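Local coordinates for protein aldose 1-epimerase (Caenorhabditis elegans, PDB 1LUR) that probably interconverts the alpha and beta anomers of aldose sugars, as a mutarotase of the GalM family built on a beta-sandwich fold, at residues G264-I269 with T334-N339; W175-S180 with L256-E261; G22-L27 with K36-D41; I15-K20 with Y145-R150. One frame throughout, in Å; residues are numbered along the deposited sequence.

Contact 1: residues G264-I269 with T334-N339; sequences GIELSI and TFSHVN
Strands 265-271 and 327-337 are antiparallel neighbours in the large sheet of this galactose mutarotase-type fold, and I265 to S268 pair with H337 to T334 where the chain runs out to its C terminus. Two hydrogen-bonded pairs, E266 with S336 and S268 with T334, alternate with two non-hydrogen-bonded ones. The bond from T334 N to S268 O is 2.9 Å long and nearly straight (173°), that from E266 N to S336 O also 2.9 Å. Beyond the last pair, V338 N still reaches G264 O at 3.0 Å. L267 and F335 lie alongside each other, CD1 of L267 3.8 Å from CE2 of F335. On the face of E266, S268, T334 and S336, S268 OG stands between its backbone N and carbonyl carbon (chi1 72°), which sets it 3.2 Å from CB of T334; T334 OG1 turns to Q152. One water donates to T334 O at 2.6 Å and bonds to S336 OG; a second joins S268 O to T334 OG1. The pairing is thus largely apolar at I265, L267 and F335, with H337 adding a polar end bonded to P40 O, while from the serines' side water serves the carbonyls of T334 and S268.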
loop_
_atom_site.group_PDB
_atom_site.type_symbol
_atom_site.label_atom_id
_atom_site.label_comp_id
_atom_site.label_asym_id
_atom_site.label_seq_id
_atom_site.Cartn_x
_atom_site.Cartn_y
_atom_site.Cartn_z
ATOM N N GLY A 264 -22.928 -1.130 -0.928
ATOM C CA GLY A 264 -23.158 0.245 -0.527
ATOM C C GLY A 264 -22.015 0.826 0.286
ATOM O O GLY A 264 -22.121 1.939 0.808
ATOM N N ILE A 265 -20.921 0.078 0.400
ATOM C CA ILE A 265 -19.764 0.547 1.157
ATOM C C ILE A 265 -18.854 1.403 0.284
ATOM O O ILE A 265 -18.570 1.066 -0.868
ATOM C CB ILE A 265 -18.938 -0.632 1.727
ATOM C CG1 ILE A 265 -19.756 -1.379 2.784
ATOM C CG2 ILE A 265 -17.634 -0.115 2.334
ATOM C CD1 ILE A 265 -19.055 -2.588 3.352
ATOM N N GLU A 266 -18.403 2.520 0.838
ATOM C CA GLU A 266 -17.528 3.419 0.108
ATOM C C GLU A 266 -16.262 3.689 0.909
ATOM O O GLU A 266 -16.280 3.692 2.141
ATOM C CB GLU A 266 -18.257 4.727 -0.193
ATOM C CG GLU A 266 -17.408 5.785 -0.865
ATOM C CD GLU A 266 -18.237 6.940 -1.386
ATOM O OE1 GLU A 266 -17.651 7.966 -1.794
ATOM O OE2 GLU A 266 -19.481 6.818 -1.394
ATOM N N LEU A 267 -15.162 3.892 0.193
ATOM C CA LEU A 267 -13.864 4.167 0.793
ATOM C C LEU A 267 -13.282 5.399 0.120
ATOM O O LEU A 267 -13.219 5.465 -1.107
ATOM C CB LEU A 267 -12.919 2.980 0.582
ATOM C CG LEU A 267 -11.423 3.260 0.750
ATOM C CD1 LEU A 267 -11.150 3.636 2.199
ATOM C CD2 LEU A 267 -10.598 2.044 0.350
ATOM N N SER A 268 -12.880 6.384 0.917
ATOM C CA SER A 268 -12.300 7.605 0.376
ATOM C C SER A 268 -10.920 7.720 1.006
ATOM O O SER A 268 -10.733 7.369 2.173
ATOM C CB SER A 268 -13.146 8.829 0.740
ATOM O OG SER A 268 -13.019 9.151 2.113
ATOM N N ILE A 269 -9.960 8.212 0.239
ATOM C CA ILE A 269 -8.599 8.357 0.741
ATOM C C ILE A 269 -7.966 9.721 0.511
ATOM O O ILE A 269 -8.208 10.383 -0.496
ATOM C CB ILE A 269 -7.665 7.300 0.087
ATOM C CG1 ILE A 269 -8.083 5.898 0.518
ATOM C CG2 ILE A 269 -6.209 7.581 0.448
ATOM C CD1 ILE A 269 -7.303 4.790 -0.181
ATOM N N THR A 334 -11.340 6.740 4.906
ATOM C CA THR A 334 -12.627 7.047 5.520
ATOM C C THR A 334 -13.656 6.087 4.952
ATOM O O THR A 334 -13.806 5.983 3.735
ATOM C CB THR A 334 -13.088 8.487 5.218
ATOM O OG1 THR A 334 -12.145 9.418 5.759
ATOM C CG2 THR A 334 -14.454 8.747 5.846
ATOM N N PHE A 335 -14.358 5.382 5.834
ATOM C CA PHE A 335 -15.372 4.430 5.414
ATOM C C PHE A 335 -16.761 5.014 5.632
ATOM O O PHE A 335 -17.042 5.602 6.678
ATOM C CB PHE A 335 -15.212 3.122 6.188
ATOM C CG PHE A 335 -13.848 2.511 6.051
ATOM C CD1 PHE A 335 -12.836 2.820 6.958
ATOM C CD2 PHE A 335 -13.555 1.672 4.981
ATOM C CE1 PHE A 335 -11.553 2.305 6.798
ATOM C CE2 PHE A 335 -12.272 1.149 4.810
ATOM C CZ PHE A 335 -11.271 1.469 5.722
ATOM N N SER A 336 -17.621 4.860 4.631
ATOM C CA SER A 336 -18.983 5.373 4.702
ATOM C C SER A 336 -19.903 4.573 3.791
ATOM O O SER A 336 -19.560 3.473 3.353
ATOM C CB SER A 336 -19.005 6.836 4.267
ATOM O OG SER A 336 -18.627 6.953 2.903
ATOM N N HIS A 337 -21.077 5.131 3.510
ATOM C CA HIS A 337 -22.039 4.466 2.646
ATOM C C HIS A 337 -22.496 5.392 1.527
ATOM O O HIS A 337 -22.624 6.603 1.714
ATOM C CB HIS A 337 -23.248 3.987 3.452
ATOM C CG HIS A 337 -22.911 2.976 4.504
ATOM N ND1 HIS A 337 -22.390 3.323 5.731
ATOM C CD2 HIS A 337 -23.008 1.625 4.506
ATOM C CE1 HIS A 337 -22.179 2.230 6.444
ATOM N NE2 HIS A 337 -22.547 1.186 5.724
ATOM N N VAL A 338 -22.726 4.814 0.355
ATOM C CA VAL A 338 -23.168 5.579 -0.800
ATOM C C VAL A 338 -24.689 5.755 -0.744
ATOM O O VAL A 338 -25.443 4.874 -1.158
ATOM C CB VAL A 338 -22.763 4.865 -2.114
ATOM C CG1 VAL A 338 -23.195 3.405 -2.071
ATOM C CG2 VAL A 338 -23.385 5.567 -3.305
ATOM N N ASN A 339 -25.139 6.887 -0.213
ATOM C CA ASN A 339 -26.573 7.145 -0.120
ATOM C C ASN A 339 -26.973 8.325 -1.000
ATOM O O ASN A 339 -27.294 8.150 -2.180
ATOM C CB ASN A 339 -26.984 7.420 1.333
ATOM C CG ASN A 339 -26.818 6.201 2.232
ATOM O OD1 ASN A 339 -27.282 5.106 1.908
ATOM N ND2 ASN A 339 -26.166 6.393 3.374
HETATM O O HOH W 1 -15.907 6.982 2.529
HETATM O O HOH W 2 -10.093 10.049 3.946
#

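Contact 2: residues W175-S180 with L256-E261; sequences WNLDGS and LRFWSE
The ring of F258 is met near its plane by the backbone of W175, whose carbonyl O lies 4.0 Å from CE2 at the ring's edge, with CB of W175 close to the same carbon. L177 comes to the neighbouring carbon obliquely, its CD1 4.0 Å from CD2 of F258, and the ring of H186 also meets that of F258, the planes about 25° apart. The indole of W175 heads off from this contact to the ring of Y333. L177 does more than touch the ring: its CD1 rests 3.4 Å from F258 O and packs on CA of W259, the leucine thus covering the backbone of F258 and W259.

The polar grip lies one step further on. With chi1 at 160°, S260 swings OG away from its backbone N and toward the carboxylate of D178, donating to OD2 over 2.5 Å on the anti lone pair of that oxygen, and itself receives the N-H of S263. The other carboxylate oxygen, OD1, accepts S180 N at 2.7 Å and S180 OG at 2.6 Å, the hydroxyl from above the carboxylate plane. Both oxygens being engaged, the carboxylate is fixed in rotation. N176 OD1 takes G179 N at 2.6 Å. An Asx motif at N176 and an Asx turn at D178 thus shape the loop leaving strand 170-175, and the S260-D178 bond with L177 ties it to segment 256-261, joining two sheets of the mutarotase-type fold.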
loop_
_atom_site.group_PDB
_atom_site.type_symbol
_atom_site.label_atom_id
_atom_site.label_comp_id
_atom_site.label_asym_id
_atom_site.label_seq_id
_atom_site.Cartn_x
_atom_site.Cartn_y
_atom_site.Cartn_z
ATOM N N TRP A 175 -8.015 -4.351 -1.508
ATOM C CA TRP A 175 -9.402 -4.058 -1.167
ATOM C C TRP A 175 -10.497 -4.657 -2.045
ATOM O O TRP A 175 -10.387 -4.709 -3.267
ATOM C CB TRP A 175 -9.603 -2.544 -1.094
ATOM C CG TRP A 175 -8.652 -1.856 -0.171
ATOM C CD1 TRP A 175 -7.397 -1.407 -0.473
ATOM C CD2 TRP A 175 -8.863 -1.557 1.215
ATOM N NE1 TRP A 175 -6.814 -0.846 0.639
ATOM C CE2 TRP A 175 -7.691 -0.925 1.689
ATOM C CE3 TRP A 175 -9.927 -1.764 2.104
ATOM C CZ2 TRP A 175 -7.554 -0.496 3.015
ATOM C CZ3 TRP A 175 -9.790 -1.336 3.421
ATOM C CH2 TRP A 175 -8.611 -0.711 3.861
ATOM N N ASN A 176 -11.561 -5.095 -1.379
ATOM C CA ASN A 176 -12.739 -5.699 -1.995
ATOM C C ASN A 176 -13.822 -5.367 -0.972
ATOM O O ASN A 176 -13.828 -5.905 0.134
ATOM C CB ASN A 176 -12.578 -7.216 -2.127
ATOM C CG ASN A 176 -13.794 -7.875 -2.746
ATOM O OD1 ASN A 176 -14.904 -7.770 -2.221
ATOM N ND2 ASN A 176 -13.594 -8.554 -3.870
ATOM N N LEU A 177 -14.729 -4.472 -1.346
ATOM C CA LEU A 177 -15.807 -4.044 -0.464
ATOM C C LEU A 177 -17.103 -4.854 -0.373
ATOM O O LEU A 177 -17.920 -4.585 0.505
ATOM C CB LEU A 177 -16.157 -2.592 -0.800
ATOM C CG LEU A 177 -14.955 -1.675 -1.069
ATOM C CD1 LEU A 177 -15.439 -0.264 -1.384
ATOM C CD2 LEU A 177 -14.031 -1.667 0.139
ATOM N N ASP A 178 -17.309 -5.839 -1.246
ATOM C CA ASP A 178 -18.552 -6.615 -1.172
ATOM C C ASP A 178 -18.427 -8.131 -1.253
ATOM O O ASP A 178 -19.436 -8.841 -1.218
ATOM C CB ASP A 178 -19.530 -6.142 -2.252
ATOM C CG ASP A 178 -18.951 -6.242 -3.648
ATOM O OD1 ASP A 178 -18.312 -7.268 -3.955
ATOM O OD2 ASP A 178 -19.143 -5.301 -4.444
ATOM N N GLY A 179 -17.205 -8.632 -1.372
ATOM C CA GLY A 179 -17.014 -10.066 -1.450
ATOM C C GLY A 179 -17.145 -10.662 -2.837
ATOM O O GLY A 179 -16.979 -11.870 -3.003
ATOM N N SER A 180 -17.441 -9.835 -3.835
ATOM C CA SER A 180 -17.583 -10.329 -5.203
ATOM C C SER A 180 -16.316 -11.062 -5.635
ATOM O O SER A 180 -15.236 -10.816 -5.100
ATOM C CB SER A 180 -17.851 -9.172 -6.172
ATOM O OG SER A 180 -19.138 -8.608 -5.970
ATOM N N LEU A 256 -9.130 9.992 -3.738
ATOM C CA LEU A 256 -9.633 8.742 -4.276
ATOM C C LEU A 256 -10.883 8.266 -3.549
ATOM O O LEU A 256 -10.972 8.347 -2.324
ATOM C CB LEU A 256 -8.543 7.668 -4.196
ATOM C CG LEU A 256 -8.916 6.223 -4.538
ATOM C CD1 LEU A 256 -7.659 5.448 -4.904
ATOM C CD2 LEU A 256 -9.614 5.566 -3.356
ATOM N N ARG A 257 -11.840 7.767 -4.325
ATOM C CA ARG A 257 -13.104 7.257 -3.802
ATOM C C ARG A 257 -13.318 5.906 -4.478
ATOM O O ARG A 257 -13.329 5.814 -5.706
ATOM C CB ARG A 257 -14.243 8.222 -4.146
ATOM C CG ARG A 257 -13.947 9.669 -3.752
ATOM C CD ARG A 257 -14.952 10.645 -4.357
ATOM N NE ARG A 257 -14.524 12.040 -4.226
ATOM C CZ ARG A 257 -13.457 12.560 -4.830
ATOM N NH1 ARG A 257 -12.697 11.805 -5.616
ATOM N NH2 ARG A 257 -13.145 13.839 -4.651
ATOM N N PHE A 258 -13.474 4.865 -3.671
ATOM C CA PHE A 258 -13.679 3.503 -4.157
ATOM C C PHE A 258 -14.951 2.985 -3.488
ATOM O O PHE A 258 -15.071 3.024 -2.263
ATOM C CB PHE A 258 -12.462 2.659 -3.754
ATOM C CG PHE A 258 -12.437 1.270 -4.333
ATOM C CD1 PHE A 258 -12.636 1.058 -5.696
ATOM C CD2 PHE A 258 -12.146 0.177 -3.523
ATOM C CE1 PHE A 258 -12.543 -0.226 -6.238
ATOM C CE2 PHE A 258 -12.050 -1.108 -4.054
ATOM C CZ PHE A 258 -12.248 -1.310 -5.418
ATOM N N TRP A 259 -15.906 2.505 -4.277
ATOM C CA TRP A 259 -17.142 2.005 -3.686
ATOM C C TRP A 259 -17.838 0.911 -4.482
ATOM O O TRP A 259 -17.509 0.653 -5.643
ATOM C CB TRP A 259 -18.108 3.176 -3.463
ATOM C CG TRP A 259 -18.664 3.769 -4.729
ATOM C CD1 TRP A 259 -19.810 3.395 -5.378
ATOM C CD2 TRP A 259 -18.094 4.829 -5.507
ATOM N NE1 TRP A 259 -19.988 4.158 -6.507
ATOM C CE2 TRP A 259 -18.950 5.046 -6.611
ATOM C CE3 TRP A 259 -16.943 5.617 -5.379
ATOM C CZ2 TRP A 259 -18.689 6.020 -7.582
ATOM C CZ3 TRP A 259 -16.685 6.588 -6.348
ATOM C CH2 TRP A 259 -17.556 6.779 -7.433
ATOM N N SER A 260 -18.811 0.279 -3.833
ATOM C CA SER A 260 -19.595 -0.797 -4.427
ATOM C C SER A 260 -21.088 -0.528 -4.238
ATOM O O SER A 260 -21.573 -0.483 -3.105
ATOM C CB SER A 260 -19.235 -2.127 -3.762
ATOM O OG SER A 260 -20.252 -3.092 -3.971
ATOM N N GLU A 261 -21.814 -0.342 -5.339
ATOM C CA GLU A 261 -23.249 -0.082 -5.247
ATOM C C GLU A 261 -23.909 -1.292 -4.607
ATOM O O GLU A 261 -24.957 -1.179 -3.968
ATOM C CB GLU A 261 -23.849 0.175 -6.634
ATOM C CG GLU A 261 -23.329 1.440 -7.304
ATOM C CD GLU A 261 -23.884 1.641 -8.702
ATOM O OE1 GLU A 261 -23.925 0.659 -9.474
ATOM O OE2 GLU A 261 -24.261 2.786 -9.037
#

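Contact 3: residues G22-L27 with K36-D41; sequences GLTATL and KLTFPD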
loop_
_atom_site.group_PDB
_atom_site.type_symbol
_atom_site.label_atom_id
_atom_site.label_comp_id
_atom_site.label_asym_id
_atom_site.label_seq_id
_atom_site.Cartn_x
_atom_site.Cartn_y
_atom_site.Cartn_z
ATOM N N GLY A 22 -18.627 0.496 14.968
ATOM C CA GLY A 22 -18.639 -0.682 14.122
ATOM C C GLY A 22 -17.492 -0.827 13.138
ATOM O O GLY A 22 -17.631 -1.523 12.134
ATOM N N LEU A 23 -16.370 -0.164 13.407
ATOM C CA LEU A 23 -15.193 -0.235 12.539
ATOM C C LEU A 23 -14.110 -0.963 13.320
ATOM O O LEU A 23 -13.719 -0.526 14.399
ATOM C CB LEU A 23 -14.701 1.170 12.166
ATOM C CG LEU A 23 -13.345 1.299 11.454
ATOM C CD1 LEU A 23 -13.371 0.591 10.098
ATOM C CD2 LEU A 23 -13.025 2.777 11.270
ATOM N N THR A 24 -13.634 -2.081 12.788
ATOM C CA THR A 24 -12.599 -2.848 13.459
ATOM C C THR A 24 -11.448 -3.147 12.499
ATOM O O THR A 24 -11.657 -3.378 11.310
ATOM C CB THR A 24 -13.165 -4.186 14.011
ATOM O OG1 THR A 24 -14.266 -3.913 14.887
ATOM C CG2 THR A 24 -12.102 -4.944 14.796
ATOM N N ALA A 25 -10.233 -3.126 13.028
ATOM C CA ALA A 25 -9.046 -3.396 12.230
ATOM C C ALA A 25 -8.178 -4.392 12.981
ATOM O O ALA A 25 -7.985 -4.270 14.189
ATOM C CB ALA A 25 -8.269 -2.110 11.988
ATOM N N THR A 26 -7.668 -5.386 12.269
ATOM C CA THR A 26 -6.820 -6.386 12.892
ATOM C C THR A 26 -5.431 -6.287 12.270
ATOM O O THR A 26 -5.280 -6.394 11.055
ATOM C CB THR A 26 -7.377 -7.798 12.685
ATOM O OG1 THR A 26 -8.712 -7.862 13.205
ATOM C CG2 THR A 26 -6.515 -8.815 13.414
ATOM N N LEU A 27 -4.426 -6.074 13.112
ATOM C CA LEU A 27 -3.050 -5.955 12.651
ATOM C C LEU A 27 -2.196 -7.150 13.068
ATOM O O LEU A 27 -2.561 -7.908 13.968
ATOM C CB LEU A 27 -2.424 -4.674 13.199
ATOM C CG LEU A 27 -3.144 -3.357 12.894
ATOM C CD1 LEU A 27 -3.439 -3.278 11.402
ATOM C CD2 LEU A 27 -4.440 -3.264 13.697
ATOM N N LYS A 36 -7.131 -7.558 8.792
ATOM C CA LYS A 36 -8.559 -7.468 8.510
ATOM C C LYS A 36 -9.059 -6.061 8.770
ATOM O O LYS A 36 -8.415 -5.282 9.471
ATOM C CB LYS A 36 -9.357 -8.401 9.423
ATOM C CG LYS A 36 -8.843 -9.817 9.568
ATOM C CD LYS A 36 -9.558 -10.508 10.733
ATOM C CE LYS A 36 -11.076 -10.369 10.616
ATOM N NZ LYS A 36 -11.794 -10.974 11.774
ATOM N N LEU A 37 -10.228 -5.763 8.213
ATOM C CA LEU A 37 -10.879 -4.465 8.357
ATOM C C LEU A 37 -12.369 -4.690 8.094
ATOM O O LEU A 37 -12.809 -4.758 6.944
ATOM C CB LEU A 37 -10.310 -3.448 7.367
ATOM C CG LEU A 37 -10.678 -1.988 7.657
ATOM C CD1 LEU A 37 -9.745 -1.082 6.904
ATOM C CD2 LEU A 37 -12.115 -1.709 7.273
ATOM N N THR A 38 -13.141 -4.811 9.170
ATOM C CA THR A 38 -14.576 -5.035 9.062
ATOM C C THR A 38 -15.387 -3.751 9.197
ATOM O O THR A 38 -15.062 -2.879 10.000
ATOM C CB THR A 38 -15.043 -6.035 10.136
ATOM O OG1 THR A 38 -14.732 -5.518 11.435
ATOM C CG2 THR A 38 -14.335 -7.364 9.958
ATOM N N PHE A 39 -16.453 -3.653 8.406
ATOM C CA PHE A 39 -17.328 -2.484 8.416
ATOM C C PHE A 39 -18.703 -2.906 7.901
ATOM O O PHE A 39 -18.810 -3.557 6.865
ATOM C CB PHE A 39 -16.748 -1.400 7.510
ATOM C CG PHE A 39 -17.385 -0.052 7.681
ATOM C CD1 PHE A 39 -17.214 0.666 8.859
ATOM C CD2 PHE A 39 -18.126 0.519 6.650
ATOM C CE1 PHE A 39 -17.766 1.937 9.010
ATOM C CE2 PHE A 39 -18.683 1.791 6.788
ATOM C CZ PHE A 39 -18.502 2.501 7.970
ATOM N N PRO A 40 -19.775 -2.533 8.615
ATOM C CA PRO A 40 -21.122 -2.911 8.175
ATOM C C PRO A 40 -21.529 -2.313 6.829
ATOM O O PRO A 40 -21.249 -1.150 6.546
ATOM C CB PRO A 40 -22.003 -2.424 9.321
ATOM C CG PRO A 40 -21.267 -1.207 9.808
ATOM C CD PRO A 40 -19.829 -1.677 9.813
ATOM N N ASP A 41 -22.190 -3.118 6.000
ATOM C CA ASP A 41 -22.635 -2.655 4.688
ATOM C C ASP A 41 -23.958 -1.905 4.819
ATOM O O ASP A 41 -24.416 -1.628 5.927
ATOM C CB ASP A 41 -22.812 -3.837 3.726
ATOM C CG ASP A 41 -23.759 -4.893 4.265
ATOM O OD1 ASP A 41 -24.742 -4.521 4.937
ATOM O OD2 ASP A 41 -23.527 -6.094 4.011
HETATM O O HOH W 3 -16.648 -3.963 12.456
#
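Backbone hydrogen bonds come first in the hairpin of strands 24-28 and 33-40, where T24 pairs with T38 and T26 with K36, both as antiparallel hydrogen-bonded pairs. T26 N gives to K36 O at 2.9 Å, and K36 N returns to T26 O at 3.1 Å. The pair between them, A25 with L37, is non-hydrogen-bonded, and CA of L37 stands 3.2 Å from T24 O in a CA-H...O contact.

Apolar contacts gather on the side of L23, A25 and L37. CD1 of L23 reaches across to CD2 of L37 at 3.9 Å and also touches CD1 of F39. CG of L23 lies anti to the backbone N (chi1 170°), which carries the branch over the partner strand; F335 of strand 327-337 packs against both L23 and L37.

Polar and mixed contacts occupy the face of the threonines. T24 and T38 lie side by side, T38 OG1 3.3 Å from CB of T24, and a water held by G22 O at 2.7 Å is also bonded to T38 OG1. K36 runs alongside T26, its CD 3.7 Å from T26 OG1, before bending at chi3 (51°). A glycine in place of K36 lacks the methylene stem, and the side of T26 would probably be left uncovered there. The chemistry is that of an amphipathic hairpin: leucine and phenylalanine side chains bind it to the large sheet, while hydroxyls, an aliphatic lysine stem and water line its other face.

Contact 4: residues I15-K20 with Y145-R150; sequences IEIANK and YTVNDR
At one end of the beta-sandwich, edge strand 15-18 of the four-stranded sheet lies over strand 138-147 of the large sheet, and I17 and N19 reach down to V147 and N148. The axes of the two short strand segments pass 6.8 Å apart at 36°, so side chains, and not ladder bonds, join them. I17 puts its CD1 between two partners, 3.7 Å from Y145 O and 3.9 Å from CG1 of V147. Its CG1 lies between backbone N and carbonyl carbon (chi1 62°), and from there the extended branch drops toward the other strand. V147 answers with both methyls: CG1 meets CD1 of I17, while CG2 touches CG1 of I17 and comes within 3.5 Å of the carbonyl carbon of A18.

This is face-to-face packing of two sheets in the mutarotase-type fold, closed at its margin by an amide. N19 ND2 donates to N148 O at 2.9 Å along an almost straight line (168°); the acceptor lies in the plane of the N19 amide, while the donor is tilted from the carbonyl plane of N148. The same ND2 also serves N151 OD1, and N19 OD1 accepts L23 N, holding the amide at both ends. A leucine in place of N19 would probably leave N148 O without this donor and the N-H of L23 without its acceptor. N148 in turn forms an Asx turn, its OD1 accepting R150 N at 2.8 Å, and its ND2 bonds to Q152 OE1.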
loop_
_atom_site.group_PDB
_atom_site.type_symbol
_atom_site.label_atom_id
_atom_site.label_comp_id
_atom_site.label_asym_id
_atom_site.label_seq_id
_atom_site.Cartn_x
_atom_site.Cartn_y
_atom_site.Cartn_z
ATOM N N ILE A 15 -3.593 -8.435 16.433
ATOM C CA ILE A 15 -3.904 -7.369 17.370
ATOM C C ILE A 15 -5.122 -6.645 16.813
ATOM O O ILE A 15 -5.144 -6.263 15.643
ATOM C CB ILE A 15 -2.743 -6.372 17.498
ATOM C CG1 ILE A 15 -1.475 -7.107 17.940
ATOM C CG2 ILE A 15 -3.103 -5.279 18.492
ATOM C CD1 ILE A 15 -0.251 -6.212 18.067
ATOM N N GLU A 16 -6.139 -6.464 17.645
ATOM C CA GLU A 16 -7.348 -5.789 17.203
ATOM C C GLU A 16 -7.562 -4.411 17.809
ATOM O O GLU A 16 -7.250 -4.173 18.979
ATOM C CB GLU A 16 -8.573 -6.658 17.500
ATOM C CG GLU A 16 -8.889 -7.693 16.432
ATOM C CD GLU A 16 -10.125 -8.514 16.762
ATOM O OE1 GLU A 16 -11.176 -7.918 17.096
ATOM O OE2 GLU A 16 -10.051 -9.758 16.676
ATOM N N ILE A 17 -8.082 -3.503 16.989
ATOM C CA ILE A 17 -8.364 -2.137 17.411
ATOM C C ILE A 17 -9.729 -1.822 16.827
ATOM O O ILE A 17 -10.132 -2.421 15.827
ATOM C CB ILE A 17 -7.336 -1.111 16.884
ATOM C CG1 ILE A 17 -7.341 -1.078 15.358
ATOM C CG2 ILE A 17 -5.958 -1.446 17.417
ATOM C CD1 ILE A 17 -6.480 0.031 14.784
ATOM N N ALA A 18 -10.452 -0.894 17.439
ATOM C CA ALA A 18 -11.773 -0.558 16.925
ATOM C C ALA A 18 -12.345 0.706 17.537
ATOM O O ALA A 18 -11.910 1.151 18.600
ATOM C CB ALA A 18 -12.726 -1.727 17.172
ATOM N N ASN A 19 -13.309 1.302 16.853
ATOM C CA ASN A 19 -13.922 2.513 17.373
ATOM C C ASN A 19 -15.253 2.088 17.989
ATOM O O ASN A 19 -15.478 0.900 18.217
ATOM C CB ASN A 19 -14.137 3.554 16.271
ATOM C CG ASN A 19 -15.064 3.076 15.183
ATOM O OD1 ASN A 19 -15.640 1.987 15.265
ATOM N ND2 ASN A 19 -15.221 3.893 14.148
ATOM N N LYS A 20 -16.132 3.043 18.249
ATOM C CA LYS A 20 -17.424 2.726 18.848
ATOM C C LYS A 20 -18.588 2.667 17.861
ATOM O O LYS A 20 -19.737 2.501 18.275
ATOM C CB LYS A 20 -17.746 3.752 19.935
ATOM C CG LYS A 20 -16.747 3.819 21.074
ATOM C CD LYS A 20 -16.850 2.603 21.973
ATOM C CE LYS A 20 -16.099 2.833 23.276
ATOM N NZ LYS A 20 -16.586 4.076 23.945
ATOM N N TYR A 145 -1.372 2.438 13.280
ATOM C CA TYR A 145 -2.688 2.231 12.705
ATOM C C TYR A 145 -3.630 2.732 13.791
ATOM O O TYR A 145 -3.521 2.312 14.948
ATOM C CB TYR A 145 -2.983 0.759 12.447
ATOM C CG TYR A 145 -2.243 0.147 11.288
ATOM C CD1 TYR A 145 -1.025 -0.508 11.482
ATOM C CD2 TYR A 145 -2.795 0.152 10.007
ATOM C CE1 TYR A 145 -0.380 -1.157 10.431
ATOM C CE2 TYR A 145 -2.155 -0.494 8.944
ATOM C CZ TYR A 145 -0.949 -1.151 9.170
ATOM O OH TYR A 145 -0.334 -1.829 8.142
ATOM N N THR A 146 -4.541 3.624 13.426
ATOM C CA THR A 146 -5.490 4.171 14.383
ATOM C C THR A 146 -6.873 4.301 13.759
ATOM O O THR A 146 -7.003 4.655 12.589
ATOM C CB THR A 146 -5.036 5.572 14.851
ATOM O OG1 THR A 146 -3.740 5.481 15.462
ATOM C CG2 THR A 146 -6.037 6.164 15.852
ATOM N N VAL A 147 -7.903 3.979 14.530
ATOM C CA VAL A 147 -9.273 4.082 14.041
ATOM C C VAL A 147 -9.917 5.136 14.935
ATOM O O VAL A 147 -9.592 5.219 16.119
ATOM C CB VAL A 147 -10.045 2.759 14.181
ATOM C CG1 VAL A 147 -9.562 1.760 13.142
ATOM C CG2 VAL A 147 -9.868 2.199 15.591
ATOM N N ASN A 148 -10.812 5.947 14.378
ATOM C CA ASN A 148 -11.463 6.982 15.180
ATOM C C ASN A 148 -12.978 7.018 15.013
ATOM O O ASN A 148 -13.547 6.224 14.270
ATOM C CB ASN A 148 -10.888 8.360 14.846
ATOM C CG ASN A 148 -11.035 8.718 13.379
ATOM O OD1 ASN A 148 -12.049 8.421 12.748
ATOM N ND2 ASN A 148 -10.025 9.383 12.836
ATOM N N ASP A 149 -13.613 7.957 15.714
ATOM C CA ASP A 149 -15.065 8.132 15.679
ATOM C C ASP A 149 -15.603 8.646 14.351
ATOM O O ASP A 149 -16.813 8.701 14.148
ATOM C CB ASP A 149 -15.513 9.072 16.808
ATOM C CG ASP A 149 -14.737 10.377 16.827
ATOM O OD1 ASP A 149 -14.681 11.064 15.784
ATOM O OD2 ASP A 149 -14.179 10.719 17.890
ATOM N N ARG A 150 -14.705 9.033 13.452
ATOM C CA ARG A 150 -15.109 9.536 12.147
ATOM C C ARG A 150 -15.078 8.379 11.153
ATOM O O ARG A 150 -15.156 8.580 9.942
ATOM C CB ARG A 150 -14.155 10.645 11.699
ATOM C CG ARG A 150 -14.108 11.847 12.636
ATOM C CD ARG A 150 -13.002 12.811 12.231
ATOM N NE ARG A 150 -13.137 13.240 10.841
ATOM C CZ ARG A 150 -12.214 13.927 10.171
ATOM N NH1 ARG A 150 -11.074 14.272 10.761
ATOM N NH2 ARG A 150 -12.432 14.268 8.906
#

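How the contacts relate
From the N terminus, strand 15-18 runs into 24-28 and on to 33-40. Contact 3 closes the short hairpin 22-27/36-41, and it falls within the much longer loop that contact 4 closes when the chain returns at 145-150, tying the four-stranded sheet to the large one. Contact 2 then ties 175-180, leaving the seven-stranded sheet, to 256-261 of the large one, and contact 1, opening after it, brings 264-269 to the C-terminal 334-339; no contacts cross. Contacts 3 and 4 share the four-stranded sheet through I17 O to A25 N, contacts 1 and 2 the large sheet through F258 O to L267 N. Between the layers, L37 packs on W175.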